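Local coordinates for hypothetical 19.5 KDA protein IN emre-rus intergenic region (Escherichia coli, PDB 1FUX), which is of unassigned function but belongs to the phosphatidylethanolamine-binding protein family, whose mammalian relatives include a Raf kinase inhibitor, and probably acts in the periplasm as a homodimer, at residues A[40-45]-A[150-155]; A[47-52]-A[123-128]; A[61-66]-A[98-103]. All coordinates share one frame; numbering follows the deposited sequence.

Contact 1: residues A[40-45]-A[150-155]; sequences GVPEGT and NKIATA
Pro42 opens the contact with CB and CG turned to Ile152 and Ala153: CG of Pro42 stands 3.9 Å from CG2 of Ile152 and 4.0 Å from CB of Ala153. The same proline begins a type II beta turn that runs to Thr45, and Glu43 at its second position directs its side chain away from the 150-155 segment. At Gly44, whose backbone angles (phi 96°) would crowd a CB against the preceding carbonyl O, the turn offers bare backbone to Ile152, and the delta methyl settles on the peptide, with CD1 of Ile152 3.5 Å from C of Gly44. Thr45 closes the turn with a double grip on one acceptor, its N at 3.0 Å and its OG1 at 2.7 Å from O of Pro42, both from one face of the carbonyl plane. Ile152 reaches two places on the turn because its branches part: CG2 lies anti to the backbone N and meets the proline, while CG1 (chi1 -60°) carries CD1 to Gly44. Replacing Ile152 by an alanine would probably strip the Gly44 peptide of its CD1 contact and open a gap beside the Pro42 ring, leaving it only Ala153 across this contact. No hydrogen bond joins the two segments; the bonds to Pro42 O stay within the turn, and what holds it to the bulged strand edge is apolar contact near the surface.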
loop_
_atom_site.group_PDB
_atom_site.type_symbol
_atom_site.label_atom_id
_atom_site.label_comp_id
_atom_site.label_asym_id
_atom_site.label_seq_id
_atom_site.Cartn_x
_atom_site.Cartn_y
_atom_site.Cartn_z
ATOM N N GLY A 40 12.384 18.242 20.613
ATOM C CA GLY A 40 11.713 17.457 21.674
ATOM C C GLY A 40 12.136 16.016 21.486
ATOM O O GLY A 40 11.413 15.120 21.950
ATOM N N VAL A 41 13.280 15.679 20.897
ATOM C CA VAL A 41 13.566 14.277 20.714
ATOM C C VAL A 41 13.540 13.549 22.065
ATOM O O VAL A 41 14.161 13.960 23.025
ATOM C CB VAL A 41 14.703 13.793 19.847
ATOM C CG1 VAL A 41 15.170 14.854 18.862
ATOM C CG2 VAL A 41 15.820 13.051 20.519
ATOM N N PRO A 42 12.853 12.410 22.050
ATOM C CA PRO A 42 12.675 11.652 23.272
ATOM C C PRO A 42 13.874 10.844 23.652
ATOM O O PRO A 42 14.727 10.334 22.896
ATOM C CB PRO A 42 11.424 10.804 23.019
ATOM C CG PRO A 42 11.243 10.759 21.556
ATOM C CD PRO A 42 12.051 11.861 20.921
ATOM N N GLU A 43 13.970 10.709 24.987
ATOM C CA GLU A 43 15.035 9.897 25.582
ATOM C C GLU A 43 14.790 8.497 25.023
ATOM O O GLU A 43 13.638 8.094 24.814
ATOM C CB GLU A 43 15.014 10.015 27.117
ATOM C CG GLU A 43 15.083 11.464 27.602
ATOM C CD GLU A 43 15.019 11.627 29.106
ATOM O OE1 GLU A 43 13.908 11.828 29.641
ATOM O OE2 GLU A 43 16.062 11.563 29.786
ATOM N N GLY A 44 15.820 7.799 24.636
ATOM C CA GLY A 44 15.831 6.522 24.003
ATOM C C GLY A 44 15.921 6.546 22.472
ATOM O O GLY A 44 16.220 5.488 21.903
ATOM N N THR A 45 15.777 7.696 21.820
ATOM C CA THR A 45 15.834 7.682 20.330
ATOM C C THR A 45 17.116 7.207 19.702
ATOM O O THR A 45 18.232 7.639 20.014
ATOM C CB THR A 45 15.486 9.083 19.816
ATOM O OG1 THR A 45 14.236 9.581 20.307
ATOM C CG2 THR A 45 15.430 9.086 18.286
ATOM N N ASN A 150 8.694 -0.108 16.369
ATOM C CA ASN A 150 9.866 0.538 16.990
ATOM C C ASN A 150 9.587 1.952 17.425
ATOM O O ASN A 150 10.493 2.680 17.889
ATOM C CB ASN A 150 11.015 0.471 15.976
ATOM C CG ASN A 150 11.473 -0.953 15.750
ATOM O OD1 ASN A 150 12.239 -1.491 16.549
ATOM N ND2 ASN A 150 11.037 -1.635 14.709
ATOM N N LYS A 151 8.367 2.427 17.319
ATOM C CA LYS A 151 7.985 3.771 17.703
ATOM C C LYS A 151 8.202 4.137 19.182
ATOM O O LYS A 151 7.762 3.389 20.054
ATOM C CB LYS A 151 6.493 3.981 17.457
ATOM C CG LYS A 151 6.021 5.417 17.472
ATOM C CD LYS A 151 4.483 5.459 17.367
ATOM C CE LYS A 151 3.928 6.678 18.096
ATOM N NZ LYS A 151 2.570 7.110 17.631
ATOM N N ILE A 152 8.776 5.309 19.429
ATOM C CA ILE A 152 8.849 5.897 20.762
ATOM C C ILE A 152 7.804 7.001 20.750
ATOM O O ILE A 152 6.926 7.108 21.591
ATOM C CB ILE A 152 10.233 6.485 21.114
ATOM C CG1 ILE A 152 11.287 5.413 21.048
ATOM C CG2 ILE A 152 10.182 7.170 22.481
ATOM C CD1 ILE A 152 12.648 5.748 21.640
ATOM N N ALA A 153 7.894 7.900 19.743
ATOM C CA ALA A 153 6.984 9.008 19.619
ATOM C C ALA A 153 6.834 9.490 18.177
ATOM O O ALA A 153 7.695 9.147 17.351
ATOM C CB ALA A 153 7.484 10.214 20.435
ATOM N N THR A 154 5.788 10.233 17.853
ATOM C CA THR A 154 5.654 10.769 16.500
ATOM C C THR A 154 5.120 12.192 16.575
ATOM O O THR A 154 4.450 12.667 17.526
ATOM C CB THR A 154 4.784 9.914 15.535
ATOM O OG1 THR A 154 3.428 9.982 15.982
ATOM C CG2 THR A 154 5.250 8.464 15.447
ATOM N N ALA A 155 5.413 12.991 15.527
ATOM C CA ALA A 155 4.876 14.311 15.385
ATOM C C ALA A 155 4.487 14.493 13.900
ATOM O O ALA A 155 5.213 13.964 13.053
ATOM C CB ALA A 155 5.874 15.413 15.739
#

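Contact 2: residues A[47-52]-A[123-128]; sequences SFAVTV and KVWALK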
loop_
_atom_site.group_PDB
_atom_site.type_symbol
_atom_site.label_atom_id
_atom_site.label_comp_id
_atom_site.label_asym_id
_atom_site.label_seq_id
_atom_site.Cartn_x
_atom_site.Cartn_y
_atom_site.Cartn_z
ATOM N N SER A 47 17.255 6.452 16.042
ATOM C CA SER A 47 17.103 6.790 14.643
ATOM C C SER A 47 15.733 7.475 14.429
ATOM O O SER A 47 14.830 7.471 15.281
ATOM C CB SER A 47 17.266 5.676 13.638
ATOM O OG SER A 47 16.180 4.763 13.727
ATOM N N PHE A 48 15.655 8.117 13.259
ATOM C CA PHE A 48 14.396 8.784 12.916
ATOM C C PHE A 48 13.855 8.263 11.566
ATOM O O PHE A 48 14.587 7.612 10.818
ATOM C CB PHE A 48 14.558 10.311 12.784
ATOM C CG PHE A 48 15.004 10.990 14.065
ATOM C CD1 PHE A 48 16.364 11.251 14.264
ATOM C CD2 PHE A 48 14.075 11.343 15.014
ATOM C CE1 PHE A 48 16.737 11.901 15.452
ATOM C CE2 PHE A 48 14.447 11.964 16.210
ATOM C CZ PHE A 48 15.800 12.251 16.401
ATOM N N ALA A 49 12.553 8.509 11.381
ATOM C CA ALA A 49 11.980 8.072 10.075
ATOM C C ALA A 49 10.982 9.128 9.689
ATOM O O ALA A 49 10.466 9.859 10.563
ATOM C CB ALA A 49 11.404 6.683 10.232
ATOM N N VAL A 50 10.706 9.302 8.381
ATOM C CA VAL A 50 9.676 10.256 7.984
ATOM C C VAL A 50 8.717 9.495 7.021
ATOM O O VAL A 50 9.254 8.806 6.159
ATOM C CB VAL A 50 10.213 11.511 7.269
ATOM C CG1 VAL A 50 9.103 12.393 6.685
ATOM C CG2 VAL A 50 10.953 12.339 8.341
ATOM N N THR A 51 7.414 9.652 7.191
ATOM C CA THR A 51 6.493 9.008 6.250
ATOM C C THR A 51 5.526 10.074 5.792
ATOM O O THR A 51 5.208 11.041 6.490
ATOM C CB THR A 51 5.676 7.809 6.812
ATOM O OG1 THR A 51 4.969 8.182 8.001
ATOM C CG2 THR A 51 6.580 6.602 7.083
ATOM N N VAL A 52 4.915 9.884 4.579
ATOM C CA VAL A 52 3.945 10.809 4.047
ATOM C C VAL A 52 2.823 9.894 3.511
ATOM O O VAL A 52 3.092 9.012 2.672
ATOM C CB VAL A 52 4.440 11.724 2.919
ATOM C CG1 VAL A 52 3.317 12.620 2.420
ATOM C CG2 VAL A 52 5.669 12.515 3.422
ATOM N N LYS A 123 4.679 12.835 8.677
ATOM C CA LYS A 123 4.928 12.391 10.037
ATOM C C LYS A 123 6.361 11.996 10.302
ATOM O O LYS A 123 7.024 11.288 9.548
ATOM C CB LYS A 123 4.000 11.153 10.208
ATOM C CG LYS A 123 4.080 10.414 11.559
ATOM C CD LYS A 123 2.736 9.652 11.607
ATOM C CE LYS A 123 2.654 8.612 12.697
ATOM N NZ LYS A 123 1.419 7.765 12.484
ATOM N N VAL A 124 6.938 12.537 11.412
ATOM C CA VAL A 124 8.266 12.138 11.791
ATOM C C VAL A 124 8.190 11.172 12.972
ATOM O O VAL A 124 7.396 11.395 13.892
ATOM C CB VAL A 124 9.111 13.387 12.249
ATOM C CG1 VAL A 124 10.523 12.873 12.441
ATOM C CG2 VAL A 124 9.003 14.436 11.152
ATOM N N TRP A 125 8.974 10.133 12.981
ATOM C CA TRP A 125 9.035 9.080 13.955
ATOM C C TRP A 125 10.383 9.027 14.676
ATOM O O TRP A 125 11.414 9.006 14.009
ATOM C CB TRP A 125 8.896 7.672 13.333
ATOM C CG TRP A 125 7.721 7.523 12.415
ATOM C CD1 TRP A 125 7.493 8.200 11.242
ATOM C CD2 TRP A 125 6.631 6.594 12.548
ATOM N NE1 TRP A 125 6.303 7.798 10.656
ATOM C CE2 TRP A 125 5.791 6.778 11.422
ATOM C CE3 TRP A 125 6.329 5.625 13.511
ATOM C CZ2 TRP A 125 4.642 6.011 11.253
ATOM C CZ3 TRP A 125 5.172 4.885 13.338
ATOM C CH2 TRP A 125 4.370 5.077 12.221
ATOM N N ALA A 126 10.329 8.926 15.991
ATOM C CA ALA A 126 11.488 8.730 16.849
ATOM C C ALA A 126 11.481 7.233 17.182
ATOM O O ALA A 126 10.488 6.746 17.755
ATOM C CB ALA A 126 11.458 9.484 18.165
ATOM N N LEU A 127 12.498 6.511 16.777
ATOM C CA LEU A 127 12.480 5.071 16.987
ATOM C C LEU A 127 13.523 4.589 17.994
ATOM O O LEU A 127 14.639 5.125 18.095
ATOM C CB LEU A 127 12.728 4.393 15.647
ATOM C CG LEU A 127 11.848 4.902 14.486
ATOM C CD1 LEU A 127 12.433 4.434 13.168
ATOM C CD2 LEU A 127 10.405 4.489 14.677
ATOM N N LYS A 128 13.173 3.457 18.628
ATOM C CA LYS A 128 14.045 2.828 19.606
ATOM C C LYS A 128 15.098 1.915 19.019
ATOM O O LYS A 128 15.803 1.237 19.786
ATOM C CB LYS A 128 13.200 2.008 20.605
ATOM C CG LYS A 128 12.669 0.687 20.051
ATOM C CD LYS A 128 11.729 0.065 21.082
ATOM C CE LYS A 128 10.802 -0.974 20.472
ATOM N NZ LYS A 128 9.538 -1.093 21.268
#
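Two antiparallel neighbours of the central sheet, strands 47-54 and 118-127, pair here, and a tryptophan on one bonds to a threonine on the other. Ala49 and Trp125 form a hydrogen-bonded pair, N of Trp125 to O of Ala49 at 2.9 Å and the reverse bond equally short; Thr51 and Lys123 repeat the pattern. Between them, Val50 and Val124 make a non-hydrogen-bonded pair on the sheet face that also bears Phe48 and Ala126, where the valine CG2 methyls approach to 4.0 Å.

The other face carries the more specific chemistry. NE1 of Trp125 donates to OG1 of Thr51 across 3.0 Å at an N-H...O angle of 157°, with the hydroxyl lying close to the indole plane. Thr51 presents that oxygen because chi1 of 54° sets OG1 between its own backbone N and carbonyl carbon. The bond satisfies a buried indole N-H and fixes how the ring is turned, while the extended chain of Lys123 runs over one indole face, its CE 3.5 Å above the plane near the rim. Farther along, CD1 of Leu127 packs 3.8 Å from CB of Ala49. Leu147 of helix 140-148 touches Ala49, Thr51 and Trp125, so this face lies under the helix, whereas Phe48 on the reverse side meets Trp38. Hydrogen-bonded and non-hydrogen-bonded pairs thus alternate between two inner strands of the five-stranded antiparallel sheet, in the beta-rich fold of the PEBP family.

Contact 3: residues A[61-66]-A[98-103]; sequences SGWWHW and RNDFGY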
loop_
_atom_site.group_PDB
_atom_site.type_symbol
_atom_site.label_atom_id
_atom_site.label_comp_id
_atom_site.label_asym_id
_atom_site.label_seq_id
_atom_site.Cartn_x
_atom_site.Cartn_y
_atom_site.Cartn_z
ATOM N N SER A 61 -6.509 1.475 0.464
ATOM C CA SER A 61 -5.374 1.416 1.393
ATOM C C SER A 61 -4.653 2.774 1.471
ATOM O O SER A 61 -3.538 2.778 2.007
ATOM C CB SER A 61 -4.297 0.418 0.934
ATOM O OG SER A 61 -3.810 0.671 -0.391
ATOM N N GLY A 62 -5.328 3.836 1.091
ATOM C CA GLY A 62 -4.741 5.187 1.097
ATOM C C GLY A 62 -3.592 5.218 0.075
ATOM O O GLY A 62 -3.637 4.461 -0.900
ATOM N N TRP A 63 -2.575 6.023 0.331
ATOM C CA TRP A 63 -1.462 6.176 -0.613
ATOM C C TRP A 63 -0.213 6.562 0.164
ATOM O O TRP A 63 -0.197 7.528 0.913
ATOM C CB TRP A 63 -1.806 7.250 -1.646
ATOM C CG TRP A 63 -0.878 7.176 -2.849
ATOM C CD1 TRP A 63 0.329 7.789 -2.992
ATOM C CD2 TRP A 63 -1.119 6.424 -4.042
ATOM N NE1 TRP A 63 0.887 7.452 -4.217
ATOM C CE2 TRP A 63 -0.016 6.654 -4.891
ATOM C CE3 TRP A 63 -2.178 5.626 -4.488
ATOM C CZ2 TRP A 63 0.079 6.100 -6.175
ATOM C CZ3 TRP A 63 -2.076 5.070 -5.761
ATOM C CH2 TRP A 63 -0.970 5.301 -6.585
ATOM N N TRP A 64 0.818 5.745 -0.025
ATOM C CA TRP A 64 2.120 6.087 0.597
ATOM C C TRP A 64 2.868 7.016 -0.340
ATOM O O TRP A 64 3.208 6.650 -1.453
ATOM C CB TRP A 64 2.947 4.818 0.809
ATOM C CG TRP A 64 2.407 3.931 1.892
ATOM C CD1 TRP A 64 1.717 2.750 1.781
ATOM C CD2 TRP A 64 2.551 4.174 3.306
ATOM N NE1 TRP A 64 1.418 2.277 3.036
ATOM C CE2 TRP A 64 1.931 3.113 3.988
ATOM C CE3 TRP A 64 3.138 5.204 4.058
ATOM C CZ2 TRP A 64 1.857 3.040 5.379
ATOM C CZ3 TRP A 64 3.097 5.106 5.443
ATOM C CH2 TRP A 64 2.474 4.046 6.112
ATOM N N HIS A 65 3.131 8.264 0.032
ATOM C CA HIS A 65 3.829 9.219 -0.824
ATOM C C HIS A 65 5.327 9.228 -0.575
ATOM O O HIS A 65 6.107 9.627 -1.463
ATOM C CB HIS A 65 3.254 10.627 -0.482
ATOM C CG HIS A 65 1.925 10.830 -1.169
ATOM N ND1 HIS A 65 1.773 11.408 -2.410
ATOM C CD2 HIS A 65 0.673 10.534 -0.731
ATOM C CE1 HIS A 65 0.475 11.439 -2.729
ATOM N NE2 HIS A 65 -0.224 10.884 -1.707
ATOM N N TRP A 66 5.763 8.841 0.620
ATOM C CA TRP A 66 7.221 8.829 0.867
ATOM C C TRP A 66 7.547 8.008 2.089
ATOM O O TRP A 66 6.773 8.091 3.064
ATOM C CB TRP A 66 7.603 10.292 1.230
ATOM C CG TRP A 66 9.088 10.561 1.235
ATOM C CD1 TRP A 66 10.084 9.879 0.582
ATOM C CD2 TRP A 66 9.708 11.721 1.838
ATOM N NE1 TRP A 66 11.285 10.545 0.774
ATOM C CE2 TRP A 66 11.070 11.659 1.549
ATOM C CE3 TRP A 66 9.218 12.770 2.620
ATOM C CZ2 TRP A 66 12.020 12.596 2.027
ATOM C CZ3 TRP A 66 10.142 13.741 3.080
ATOM C CH2 TRP A 66 11.532 13.651 2.770
ATOM N N ARG A 98 9.916 2.062 -0.984
ATOM C CA ARG A 98 9.154 2.334 -2.209
ATOM C C ARG A 98 7.820 3.011 -1.953
ATOM O O ARG A 98 7.103 2.587 -1.045
ATOM C CB ARG A 98 8.925 0.912 -2.782
ATOM C CG ARG A 98 8.482 0.971 -4.248
ATOM C CD ARG A 98 8.155 -0.471 -4.608
ATOM N NE ARG A 98 7.982 -0.640 -6.024
ATOM C CZ ARG A 98 6.900 -0.771 -6.749
ATOM N NH1 ARG A 98 7.262 -0.921 -8.032
ATOM N NH2 ARG A 98 5.635 -0.794 -6.359
ATOM N N ASN A 99 7.446 4.048 -2.655
ATOM C CA ASN A 99 6.157 4.715 -2.510
ATOM C C ASN A 99 5.098 4.031 -3.396
ATOM O O ASN A 99 5.457 3.094 -4.143
ATOM C CB ASN A 99 6.325 6.216 -2.758
ATOM C CG ASN A 99 6.604 6.540 -4.199
ATOM O OD1 ASN A 99 6.274 5.807 -5.138
ATOM N ND2 ASN A 99 7.308 7.658 -4.485
ATOM N N ASP A 100 3.841 4.452 -3.336
ATOM C CA ASP A 100 2.770 3.795 -4.095
ATOM C C ASP A 100 2.823 4.144 -5.544
ATOM O O ASP A 100 2.277 3.435 -6.408
ATOM C CB ASP A 100 1.391 4.039 -3.456
ATOM C CG ASP A 100 1.175 3.137 -2.244
ATOM O OD1 ASP A 100 1.859 2.080 -2.168
ATOM O OD2 ASP A 100 0.341 3.494 -1.381
ATOM N N PHE A 101 3.576 5.207 -5.920
ATOM C CA PHE A 101 3.799 5.498 -7.316
ATOM C C PHE A 101 4.755 4.488 -7.924
ATOM O O PHE A 101 4.911 4.480 -9.169
ATOM C CB PHE A 101 4.449 6.884 -7.521
ATOM C CG PHE A 101 3.581 7.991 -6.992
ATOM C CD1 PHE A 101 3.875 8.611 -5.794
ATOM C CD2 PHE A 101 2.482 8.417 -7.747
ATOM C CE1 PHE A 101 3.056 9.663 -5.360
ATOM C CE2 PHE A 101 1.674 9.470 -7.334
ATOM C CZ PHE A 101 1.981 10.091 -6.126
ATOM N N GLY A 102 5.537 3.773 -7.139
ATOM C CA GLY A 102 6.427 2.747 -7.637
ATOM C C GLY A 102 7.905 3.094 -7.602
ATOM O O GLY A 102 8.619 2.407 -8.329
ATOM N N TYR A 103 8.305 4.128 -6.865
ATOM C CA TYR A 103 9.730 4.433 -6.763
ATOM C C TYR A 103 10.134 4.780 -5.334
ATOM O O TYR A 103 9.297 5.153 -4.506
ATOM C CB TYR A 103 10.218 5.506 -7.734
ATOM C CG TYR A 103 9.564 6.853 -7.577
ATOM C CD1 TYR A 103 10.225 7.773 -6.763
ATOM C CD2 TYR A 103 8.388 7.242 -8.197
ATOM C CE1 TYR A 103 9.702 9.043 -6.598
ATOM C CE2 TYR A 103 7.860 8.516 -8.065
ATOM C CZ TYR A 103 8.546 9.397 -7.230
ATOM O OH TYR A 103 8.045 10.678 -7.022
HETATM O O HOH W 1 -1.287 2.328 0.213
#
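Asp100 sits at the tight centre of this contact, pressed between the backbone of Trp64 and the indole of Trp63. N of Trp64 donates to OD2 of Asp100 at 2.7 Å, nearly straight at 172° but arriving from above the carboxylate plane, and N of Asp100 returns a bond of 3.0 Å to O of Trp64. With chi1 at -78°, the carboxylate turns to this N-H while CB of Asp100 rides over the five-membered ring of Trp63, 3.5 Å from its centroid, a CH-pi contact. Beyond it, Trp63 directs its edge at the face of Phe101 in a T-shaped pair, NE1 of Trp63 lying 3.3 Å from CE1 of Phe101. His65 completes the aromatic cluster, and its ND1 is held by the carbonyl of Gly107.

Asn99 begins a type I turn and steadies it from within: OD1 of Asn99 accepts from N of Tyr103 at 3.2 Å, the donor standing well above the carbonyl plane, while ND2 of Asn99 bonds to O of Gly105. The looser side lies toward Ser61 and Gly62, where direct packing gives way to water. A water lies 2.6 Å from OD2 of Asp100 and 2.9 Å from O of Ser61, bridging the two, so OD2 has both a backbone and a water partner.

The second subunit closes over the Ser61 and Asp100 side: Ser61 OG of the second subunit bonds Trp64 NE1, and Ser139 OG of the second subunit bonds Asp100 O. Within the chain, strand 63-72 is bonded along one edge to strand 47-54, with a classic bulge where His65 and Trp66 both face Val52, and the 98-103 turn follows strand 95-96, its neighbour on the other edge.

In the fold
Contacts 2 and 3 are buried, whereas contact 1 lies at the surface, yet all three reach the same five-stranded antiparallel sheet. Strand 47-54 joins contact 2 to contact 3 through backbone bonds from Val52 to His65 and Trp66; strand 118-127 joins contact 2 to contact 1, where Ile152 and Ala155 pair with Ala126 and Val124. Contacts 1 and 3 lie on opposite sides of the chain's centre, with centres about 24 Å apart. Their chemistry follows their place: apolar packing alone ties the peripheral turn of contact 1, a regular ladder binds the interior strands of contact 2, and a carboxylate, aromatic rings and water combine in contact 3, at the dimer interface.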